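Local structure of Dr hemagglutinin structural subunit (Escherichia coli, 1UT1) at residues A[70-75]-A[84-89]; A[78-83]-A[89-94]; A[100-103]-A[108-111]. The protein is the adhesive structural subunit of Dr fimbriae, binds the Dr blood group antigen and mediates adherence of uropathogenic E. coli to the upper urinary tract. The protein carries 3 engineered substitutions. All coordinates share one frame; numbering follows the deposited sequence. Where two conformers were deposited one is given.

Contact 1 of 3, residues A[70-75]-A[84-89]. With EDO (1,2-ethanediol), chain I.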
loop_
_atom_site.group_PDB
_atom_site.type_symbol
_atom_site.label_atom_id
_atom_site.label_comp_id
_atom_site.label_asym_id
_atom_site.label_seq_id
_atom_site.Cartn_x
_atom_site.Cartn_y
_atom_site.Cartn_z
ATOM N N ASP A 70 11.753 -6.011 11.348
ATOM C CA ASP A 70 11.448 -7.175 10.525
ATOM C C ASP A 70 12.711 -8.034 10.413
ATOM O O ASP A 70 13.830 -7.531 10.436
ATOM C CB ASP A 70 11.043 -6.724 9.133
ATOM C CG ASP A 70 9.513 -6.626 8.956
ATOM O OD1 ASP A 70 8.770 -6.572 9.967
ATOM O OD2 ASP A 70 9.068 -6.489 7.792
ATOM N N THR A 71 12.526 -9.341 10.269
ATOM C CA THR A 71 13.643 -10.258 10.124
ATOM C C THR A 71 14.655 -9.805 9.091
ATOM O O THR A 71 15.851 -10.032 9.248
ATOM C CB THR A 71 13.130 -11.693 9.705
ATOM O OG1 THR A 71 12.144 -12.141 10.647
ATOM C CG2 THR A 71 14.282 -12.690 9.682
ATOM N N ASP A 72 14.173 -9.248 7.987
ATOM C CA ASP A 72 15.059 -8.856 6.905
ATOM C C ASP A 72 15.853 -7.577 7.158
ATOM O O ASP A 72 16.602 -7.121 6.274
ATOM C CB ASP A 72 14.292 -8.760 5.594
ATOM C CG ASP A 72 13.879 -10.130 5.066
ATOM O OD1 ASP A 72 14.584 -11.111 5.389
ATOM O OD2 ASP A 72 12.858 -10.220 4.351
ATOM N N ASN A 73 15.639 -6.956 8.325
ATOM C CA ASN A 73 16.267 -5.649 8.620
ATOM C C ASN A 73 17.345 -5.707 9.707
ATOM O O ASN A 73 17.779 -4.664 10.208
ATOM C CB ASN A 73 15.207 -4.633 9.080
ATOM C CG ASN A 73 14.365 -4.105 7.933
ATOM O OD1 ASN A 73 14.884 -3.654 6.894
ATOM N ND2 ASN A 73 13.085 -4.161 8.107
ATOM N N PHE A 74 17.687 -6.906 10.155
ATOM C CA PHE A 74 18.704 -7.033 11.176
ATOM C C PHE A 74 19.544 -8.292 11.024
ATOM O O PHE A 74 19.054 -9.352 10.595
ATOM C CB PHE A 74 18.119 -6.941 12.591
ATOM C CG PHE A 74 17.278 -8.129 12.989
ATOM C CD1 PHE A 74 17.819 -9.139 13.770
ATOM C CD2 PHE A 74 15.920 -8.173 12.703
ATOM C CE1 PHE A 74 17.046 -10.237 14.155
ATOM C CE2 PHE A 74 15.143 -9.245 13.111
ATOM C CZ PHE A 74 15.729 -10.304 13.811
ATOM N N GLU A 75 20.779 -8.173 11.477
ATOM C CA GLU A 75 21.699 -9.289 11.566
ATOM C C GLU A 75 22.891 -8.904 12.427
ATOM O O GLU A 75 23.472 -7.840 12.245
ATOM C CB GLU A 75 22.195 -9.661 10.186
ATOM C CG GLU A 75 21.912 -11.088 9.805
ATOM C CD GLU A 75 22.388 -11.400 8.412
ATOM O OE1 GLU A 75 21.718 -12.193 7.709
ATOM O OE2 GLU A 75 23.382 -10.777 7.993
ATOM N N ASP A 84 14.350 -3.664 -2.079
ATOM C CA ASP A 84 13.160 -4.436 -2.449
ATOM C C ASP A 84 13.510 -5.921 -2.760
ATOM O O ASP A 84 12.744 -6.824 -2.431
ATOM C CB ASP A 84 12.506 -3.805 -3.672
ATOM C CG ASP A 84 11.577 -2.673 -3.313
ATOM O OD1 ASP A 84 11.495 -2.317 -2.122
ATOM O OD2 ASP A 84 11.075 -2.024 -4.251
ATOM N N ASN A 85 14.673 -6.154 -3.361
ATOM C CA ASN A 85 15.083 -7.536 -3.704
ATOM C C ASN A 85 15.776 -8.320 -2.572
ATOM O O ASN A 85 16.127 -9.492 -2.746
ATOM C CB ASN A 85 15.876 -7.573 -5.013
ATOM C CG ASN A 85 17.338 -7.085 -4.865
ATOM O OD1 ASN A 85 18.099 -7.159 -5.819
ATOM N ND2 ASN A 85 17.722 -6.607 -3.688
ATOM N N ASN A 86 15.815 -7.718 -1.371
ATOM C CA ASN A 86 16.388 -8.323 -0.177
ATOM C C ASN A 86 17.886 -8.428 -0.179
ATOM O O ASN A 86 18.481 -8.972 0.739
ATOM C CB ASN A 86 15.752 -9.702 0.131
ATOM C CG ASN A 86 15.830 -10.065 1.604
ATOM O OD1 ASN A 86 16.219 -11.176 1.978
ATOM N ND2 ASN A 86 15.556 -9.096 2.447
ATOM N N ARG A 87 18.528 -7.868 -1.188
ATOM C CA ARG A 87 19.974 -8.005 -1.267
ATOM C C ARG A 87 20.829 -6.943 -0.608
ATOM O O ARG A 87 21.871 -7.254 -0.025
ATOM C CB ARG A 87 20.437 -8.196 -2.712
ATOM C CG ARG A 87 21.924 -8.526 -2.779
ATOM C CD ARG A 87 22.329 -9.110 -4.108
ATOM N NE ARG A 87 21.493 -10.229 -4.562
ATOM C CZ ARG A 87 21.470 -10.628 -5.831
ATOM N NH1 ARG A 87 22.241 -10.011 -6.703
ATOM N NH2 ARG A 87 20.681 -11.621 -6.233
ATOM N N ASP A 88 20.485 -5.685 -0.844
ATOM C CA ASP A 88 21.363 -4.588 -0.495
ATOM C C ASP A 88 20.956 -3.912 0.797
ATOM O O ASP A 88 19.763 -3.636 1.027
ATOM C CB ASP A 88 21.437 -3.583 -1.647
ATOM C CG ASP A 88 21.904 -4.231 -2.940
ATOM O OD1 ASP A 88 23.031 -4.762 -2.951
ATOM O OD2 ASP A 88 21.097 -4.326 -3.896
ATOM N N LYS A 89 21.953 -3.741 1.665
ATOM C CA LYS A 89 21.751 -3.160 2.982
ATOM C C LYS A 89 22.210 -1.695 3.085
ATOM O O LYS A 89 23.271 -1.304 2.558
ATOM C CB LYS A 89 22.507 -3.982 4.031
ATOM C CG LYS A 89 22.110 -5.445 4.081
ATOM C CD LYS A 89 23.100 -6.188 5.001
ATOM C CE LYS A 89 22.769 -7.676 5.075
ATOM N NZ LYS A 89 23.776 -8.378 5.917
HETATM C C1 EDO I . 19.017 -2.304 -5.350
HETATM O O1 EDO I . 18.786 -3.606 -4.798
HETATM C C2 EDO I . 19.951 -2.443 -6.576
HETATM O O2 EDO I . 19.551 -3.580 -7.369
#
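N86 and K89, two side chains of the 84-89 connection, reach D72 and E75 in the turn and short strand of 70-75. The connection closes the hairpin between strands 78-83 and 89-96 in the immunoglobulin-like fold of this adhesin family. It begins at D84, whose OD2 is held by N136 of strand 135-147. At N86 the backbone takes a left-handed conformation (phi 72°), and the side chain turns its amide toward D72. N86 ND2 lies 3.3 Å from D72 CG and 3.5 Å from D72 OD2, but the angle is too poor for a hydrogen bond. The two side chains cross nearly perpendicularly, with amide and carboxylate planes 55° apart, so the two groups meet as a polar van der Waals contact. The D72 side stands on a turn closed by D70 O, which accepts from N73 N at 2.8 Å. Next along the connection, D88 N is hydrogen-bonded to S83 OG, while D88 OD2 accepts a hydrogen bond from O1 of the ethanediol at 2.6 Å. At K89 the side chain runs extended beyond CG and crosses E75 at about a right angle, bringing NZ to E75 OE2 at 3.2 Å in a salt bridge in which NZ meets OE2 from above the carboxylate plane, 43° out of it. Only 139 Å² is buried and three of the four touching residues are exposed, so solvent probably screens the E75-K89 bridge, which would tie strand 74-75 only modestly to the start of strand 89-96.

Contact 2 of 3, residues A[78-83]-A[89-94]. With EDO (1,2-ethanediol), chain I.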
loop_
_atom_site.group_PDB
_atom_site.type_symbol
_atom_site.label_atom_id
_atom_site.label_comp_id
_atom_site.label_asym_id
_atom_site.label_seq_id
_atom_site.Cartn_x
_atom_site.Cartn_y
_atom_site.Cartn_z
ATOM N N LYS A 78 23.212 -5.617 14.160
ATOM C CA LYS A 78 23.128 -4.456 13.257
ATOM C C LYS A 78 21.760 -4.328 12.597
ATOM O O LYS A 78 21.183 -5.324 12.147
ATOM C CB LYS A 78 24.202 -4.540 12.167
ATOM C CG LYS A 78 25.598 -4.223 12.665
ATOM C CD LYS A 78 26.625 -4.349 11.566
ATOM C CE LYS A 78 28.021 -4.064 12.110
ATOM N NZ LYS A 78 27.967 -3.408 13.456
ATOM N N PHE A 79 21.272 -3.088 12.494
ATOM C CA PHE A 79 20.019 -2.802 11.787
ATOM C C PHE A 79 20.372 -2.190 10.425
ATOM O O PHE A 79 21.375 -1.477 10.278
ATOM C CB PHE A 79 19.198 -1.752 12.552
ATOM C CG PHE A 79 18.648 -2.249 13.856
ATOM C CD1 PHE A 79 19.275 -1.941 15.047
ATOM C CD2 PHE A 79 17.485 -3.032 13.879
ATOM C CE1 PHE A 79 18.722 -2.359 16.278
ATOM C CE2 PHE A 79 16.952 -3.490 15.073
ATOM C CZ PHE A 79 17.592 -3.189 16.276
ATOM N N PHE A 80 19.481 -2.389 9.458
ATOM C CA PHE A 80 19.683 -1.794 8.135
ATOM C C PHE A 80 18.375 -1.735 7.407
ATOM O O PHE A 80 17.503 -2.602 7.614
ATOM C CB PHE A 80 20.717 -2.597 7.294
ATOM C CG PHE A 80 20.626 -4.097 7.472
ATOM C CD1 PHE A 80 19.751 -4.854 6.697
ATOM C CD2 PHE A 80 21.404 -4.742 8.440
ATOM C CE1 PHE A 80 19.639 -6.248 6.881
ATOM C CE2 PHE A 80 21.262 -6.136 8.676
ATOM C CZ PHE A 80 20.398 -6.880 7.875
ATOM N N LEU A 81 18.211 -0.709 6.578
ATOM C CA LEU A 81 17.133 -0.716 5.598
ATOM C C LEU A 81 17.583 -1.750 4.570
ATOM O O LEU A 81 18.777 -1.953 4.371
ATOM C CB LEU A 81 16.987 0.634 4.897
ATOM C CG LEU A 81 16.110 1.653 5.630
ATOM C CD1 LEU A 81 16.869 2.151 6.815
ATOM C CD2 LEU A 81 15.772 2.822 4.672
ATOM N N ILE A 82 16.619 -2.397 3.933
ATOM C CA ILE A 82 16.919 -3.435 2.956
ATOM C C ILE A 82 16.260 -3.090 1.622
ATOM O O ILE A 82 15.176 -2.527 1.592
ATOM C CB ILE A 82 16.443 -4.836 3.465
ATOM C CG1 ILE A 82 17.088 -5.969 2.621
ATOM C CG2 ILE A 82 14.916 -4.935 3.476
ATOM C CD1 ILE A 82 18.612 -6.165 2.876
ATOM N N SER A 83 16.946 -3.386 0.515
ATOM C CA SER A 83 16.373 -3.126 -0.819
ATOM C C SER A 83 15.153 -4.041 -1.089
ATOM O O SER A 83 14.965 -5.073 -0.433
ATOM C CB SER A 83 17.435 -3.331 -1.910
ATOM O OG SER A 83 17.951 -4.652 -1.864
ATOM N N LYS A 89 21.953 -3.741 1.665
ATOM C CA LYS A 89 21.751 -3.160 2.982
ATOM C C LYS A 89 22.210 -1.695 3.085
ATOM O O LYS A 89 23.271 -1.304 2.558
ATOM C CB LYS A 89 22.507 -3.982 4.031
ATOM C CG LYS A 89 22.110 -5.445 4.081
ATOM C CD LYS A 89 23.100 -6.188 5.001
ATOM C CE LYS A 89 22.769 -7.676 5.075
ATOM N NZ LYS A 89 23.776 -8.378 5.917
ATOM N N LEU A 90 21.454 -0.915 3.855
ATOM C CA LEU A 90 21.874 0.446 4.210
ATOM C C LEU A 90 21.874 0.476 5.733
ATOM O O LEU A 90 20.804 0.459 6.356
ATOM C CB LEU A 90 20.884 1.463 3.658
ATOM C CG LEU A 90 21.115 2.942 3.969
ATOM C CD1 LEU A 90 22.511 3.383 3.430
ATOM C CD2 LEU A 90 19.984 3.771 3.270
ATOM N N TYR A 91 23.067 0.370 6.331
ATOM C CA TYR A 91 23.177 0.261 7.782
ATOM C C TYR A 91 22.772 1.557 8.435
ATOM O O TYR A 91 23.200 2.648 8.021
ATOM C CB TYR A 91 24.597 -0.081 8.171
ATOM C CG TYR A 91 24.952 -1.489 7.755
ATOM C CD1 TYR A 91 25.644 -1.731 6.579
ATOM C CD2 TYR A 91 24.570 -2.569 8.538
ATOM C CE1 TYR A 91 25.979 -3.035 6.195
ATOM C CE2 TYR A 91 24.865 -3.870 8.144
ATOM C CZ TYR A 91 25.556 -4.088 6.964
ATOM O OH TYR A 91 25.926 -5.388 6.625
ATOM N N VAL A 92 22.056 1.429 9.541
ATOM C CA VAL A 92 21.610 2.606 10.266
ATOM C C VAL A 92 21.820 2.484 11.772
ATOM O O VAL A 92 21.811 1.375 12.331
ATOM C CB VAL A 92 20.085 2.896 10.006
ATOM C CG1 VAL A 92 19.845 3.281 8.529
ATOM C CG2 VAL A 92 19.173 1.679 10.418
ATOM N N ASN A 93 21.821 3.650 12.430
ATOM C CA ASN A 93 21.700 3.736 13.883
ATOM C C ASN A 93 20.291 4.183 14.197
ATOM O O ASN A 93 19.673 4.903 13.419
ATOM C CB ASN A 93 22.657 4.765 14.446
ATOM C CG ASN A 93 24.068 4.259 14.499
ATOM O OD1 ASN A 93 24.326 3.124 14.932
ATOM N ND2 ASN A 93 24.988 5.059 13.993
ATOM N N ILE A 94 19.776 3.698 15.313
ATOM C CA ILE A 94 18.428 4.024 15.777
ATOM C C ILE A 94 18.608 4.657 17.137
ATOM O O ILE A 94 19.269 4.083 18.009
ATOM C CB ILE A 94 17.606 2.720 15.941
ATOM C CG1 ILE A 94 17.490 2.018 14.565
ATOM C CG2 ILE A 94 16.250 3.001 16.543
ATOM C CD1 ILE A 94 16.753 0.642 14.622
HETATM C C1 EDO I . 19.017 -2.304 -5.350
HETATM O O1 EDO I . 18.786 -3.606 -4.798
HETATM C C2 EDO I . 19.951 -2.443 -6.576
HETATM O O2 EDO I . 19.551 -3.580 -7.369
HETATM O O HOH W 1 22.976 -0.814 13.162
#
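K89 lays its aliphatic chain over one face of the F80 ring, and Y91 stands beside that ring with both side chains pointing the same way. The CH-pi contact is nearly centred: K89 CD lies 3.8 Å from the F80 ring centroid and 4° off the ring normal. F80 CG sits between its backbone N and carbonyl carbon (chi1 38°), which carries the ring across toward K89. The F80 and Y91 rings are inclined at 73°, with centroids 5.5 Å apart, and touch through F80 CD2 and Y91 CE2. On the face of F79, L81 and V92, I94 CD1 makes a CH-pi contact over one face of the F79 ring, 3.6 Å from its centroid, and L81 crosses V92 at about a right angle, with L81 CD1 touching V92 CG1 at 3.6 Å. Beneath the side chains runs an antiparallel hairpin, in which L81 and L90 form a hydrogen-bonded pair: L81 N reaches L90 O at 2.9 Å, and L90 N reaches L81 O at the same length. V92 N donates to F79 O, and a water links the same two residues, accepting from F79 N at 2.9 Å and donating to V92 O at 2.6 Å. The lysine therefore serves twice, its methylenes covering F80 while NZ goes on to E75, whereas the apolar face of F79, L81 and V92 packs against L22, Y137, L139 and I123 of other strands.

Contact 3 of 3, residues A[100-103]-A[108-111]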
loop_
_atom_site.group_PDB
_atom_site.type_symbol
_atom_site.label_atom_id
_atom_site.label_comp_id
_atom_site.label_asym_id
_atom_site.label_seq_id
_atom_site.Cartn_x
_atom_site.Cartn_y
_atom_site.Cartn_z
ATOM N N SER A 100 16.963 8.995 26.838
ATOM C CA SER A 100 16.651 7.671 27.324
ATOM C C SER A 100 17.563 6.567 26.838
ATOM O O SER A 100 18.143 6.655 25.763
ATOM C CB SER A 100 15.177 7.337 27.138
ATOM O OG SER A 100 14.852 7.287 25.766
ATOM N N ALA A 101 17.748 5.556 27.686
ATOM C CA ALA A 101 18.658 4.451 27.379
ATOM C C ALA A 101 17.889 3.228 26.891
ATOM O O ALA A 101 16.923 2.795 27.519
ATOM C CB ALA A 101 19.469 4.095 28.605
ATOM N N TRP A 102 18.389 2.649 25.808
ATOM C CA TRP A 102 17.791 1.487 25.164
ATOM C C TRP A 102 18.877 0.459 24.875
ATOM O O TRP A 102 20.088 0.788 24.821
ATOM C CB TRP A 102 17.132 1.890 23.822
ATOM C CG TRP A 102 16.004 2.865 23.952
ATOM C CD1 TRP A 102 16.055 4.103 24.483
ATOM C CD2 TRP A 102 14.638 2.637 23.555
ATOM N NE1 TRP A 102 14.793 4.679 24.474
ATOM C CE2 TRP A 102 13.906 3.793 23.912
ATOM C CE3 TRP A 102 13.959 1.542 22.997
ATOM C CZ2 TRP A 102 12.536 3.936 23.634
ATOM C CZ3 TRP A 102 12.595 1.662 22.738
ATOM C CH2 TRP A 102 11.892 2.864 23.063
ATOM N N THR A 103 18.444 -0.777 24.642
ATOM C CA THR A 103 19.351 -1.852 24.358
ATOM C C THR A 103 18.945 -2.525 23.046
ATOM O O THR A 103 17.767 -2.626 22.739
ATOM C CB THR A 103 19.312 -2.881 25.500
ATOM O OG1 THR A 103 19.810 -2.262 26.693
ATOM C CG2 THR A 103 20.183 -4.118 25.170
ATOM N N VAL A 108 15.575 -6.536 18.273
ATOM C CA VAL A 108 14.689 -5.783 19.145
ATOM C C VAL A 108 15.437 -4.611 19.771
ATOM O O VAL A 108 16.563 -4.764 20.283
ATOM C CB VAL A 108 14.084 -6.688 20.267
ATOM C CG1 VAL A 108 13.126 -5.859 21.178
ATOM C CG2 VAL A 108 13.350 -7.924 19.625
ATOM N N PHE A 109 14.829 -3.432 19.708
ATOM C CA PHE A 109 15.397 -2.238 20.315
ATOM C C PHE A 109 14.450 -1.889 21.457
ATOM O O PHE A 109 13.295 -1.518 21.222
ATOM C CB PHE A 109 15.459 -1.122 19.249
ATOM C CG PHE A 109 16.161 0.134 19.704
ATOM C CD1 PHE A 109 17.565 0.166 19.830
ATOM C CD2 PHE A 109 15.421 1.313 19.972
ATOM C CE1 PHE A 109 18.219 1.361 20.252
ATOM C CE2 PHE A 109 16.066 2.484 20.380
ATOM C CZ PHE A 109 17.469 2.520 20.446
ATOM N N TYR A 110 14.872 -2.171 22.691
ATOM C CA TYR A 110 13.966 -2.042 23.843
ATOM C C TYR A 110 14.485 -1.059 24.870
ATOM O O TYR A 110 15.700 -0.870 24.995
ATOM C CB TYR A 110 13.685 -3.408 24.497
ATOM C CG TYR A 110 14.888 -4.008 25.243
ATOM C CD1 TYR A 110 15.696 -4.974 24.635
ATOM C CD2 TYR A 110 15.131 -3.697 26.585
ATOM C CE1 TYR A 110 16.767 -5.566 25.332
ATOM C CE2 TYR A 110 16.212 -4.268 27.276
ATOM C CZ TYR A 110 16.991 -5.232 26.652
ATOM O OH TYR A 110 18.059 -5.799 27.319
ATOM N N LYS A 111 13.568 -0.440 25.607
ATOM C CA LYS A 111 13.920 0.588 26.570
ATOM C C LYS A 111 14.412 -0.059 27.862
ATOM O O LYS A 111 13.920 -1.124 28.259
ATOM C CB LYS A 111 12.711 1.506 26.837
ATOM C CG LYS A 111 13.077 2.776 27.605
ATOM C CD LYS A 111 11.879 3.717 27.722
ATOM C CE LYS A 111 12.298 5.105 28.200
ATOM N NZ LYS A 111 13.012 5.045 29.502
HETATM O O HOH W 2 19.134 -3.736 29.071
#
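T103 and Y110 make the reciprocal backbone pair of this antiparallel beta hairpin, part of the immunoglobulin-like fold. T103 N donates to Y110 O at 2.8 Å with an N-H...O angle of 164°, and Y110 N returns a bond to T103 O at 2.9 Å. A water joins the same two residues at their side chains, 2.9 Å from T103 OG1 and 2.9 Å from Y110 OH, while N112 also holds T103 OG1. W102 NE1 donates to S100 OG at 2.9 Å almost in the indole plane, which, with F109 and K111 on opposite faces, helps hold the indole's rotation; D98 binds that hydroxyl as well. Outward from these bonds, T103 CB covers one face of the Y110 ring, and W146 stacks on that tyrosine. The indole of W102 is sandwiched. F109 lies against one face, W102 CE3 meeting F109 CD2 at 3.4 Å, with its plane only 10° from parallel but slid aside, so overlap is slight. K111, its CG anti to the backbone N (chi1 -168°), runs over the opposite face, and beyond it K111 CE reaches S100 CB at 3.8 Å. At the root of that lysine side chain, K111 CB stands 3.8 Å from the centroid of the W102 six-membered ring, almost on its normal.

Contacts 1 and 2 interlock along the chain, their segments alternating and K89 belonging to both; their centres are 8 Å apart. The backbone ties them through probable hydrogen bonds, D88 O with S83 N and N73 O with F80 N, each 2.9 Å. One ethanediol, probably from the crystallisation liquor, touches both: it binds D88 and, weakly, S83. Contact 3 follows in series, its centre about 17 Å from that of contact 2, where I94 O meets F109 CZ at 3.4 Å. Contacts 1 and 3 do not touch, with nearest atoms about 6 Å apart. All three lie outside the predicted receptor-binding region of residues 10-63 in sequence.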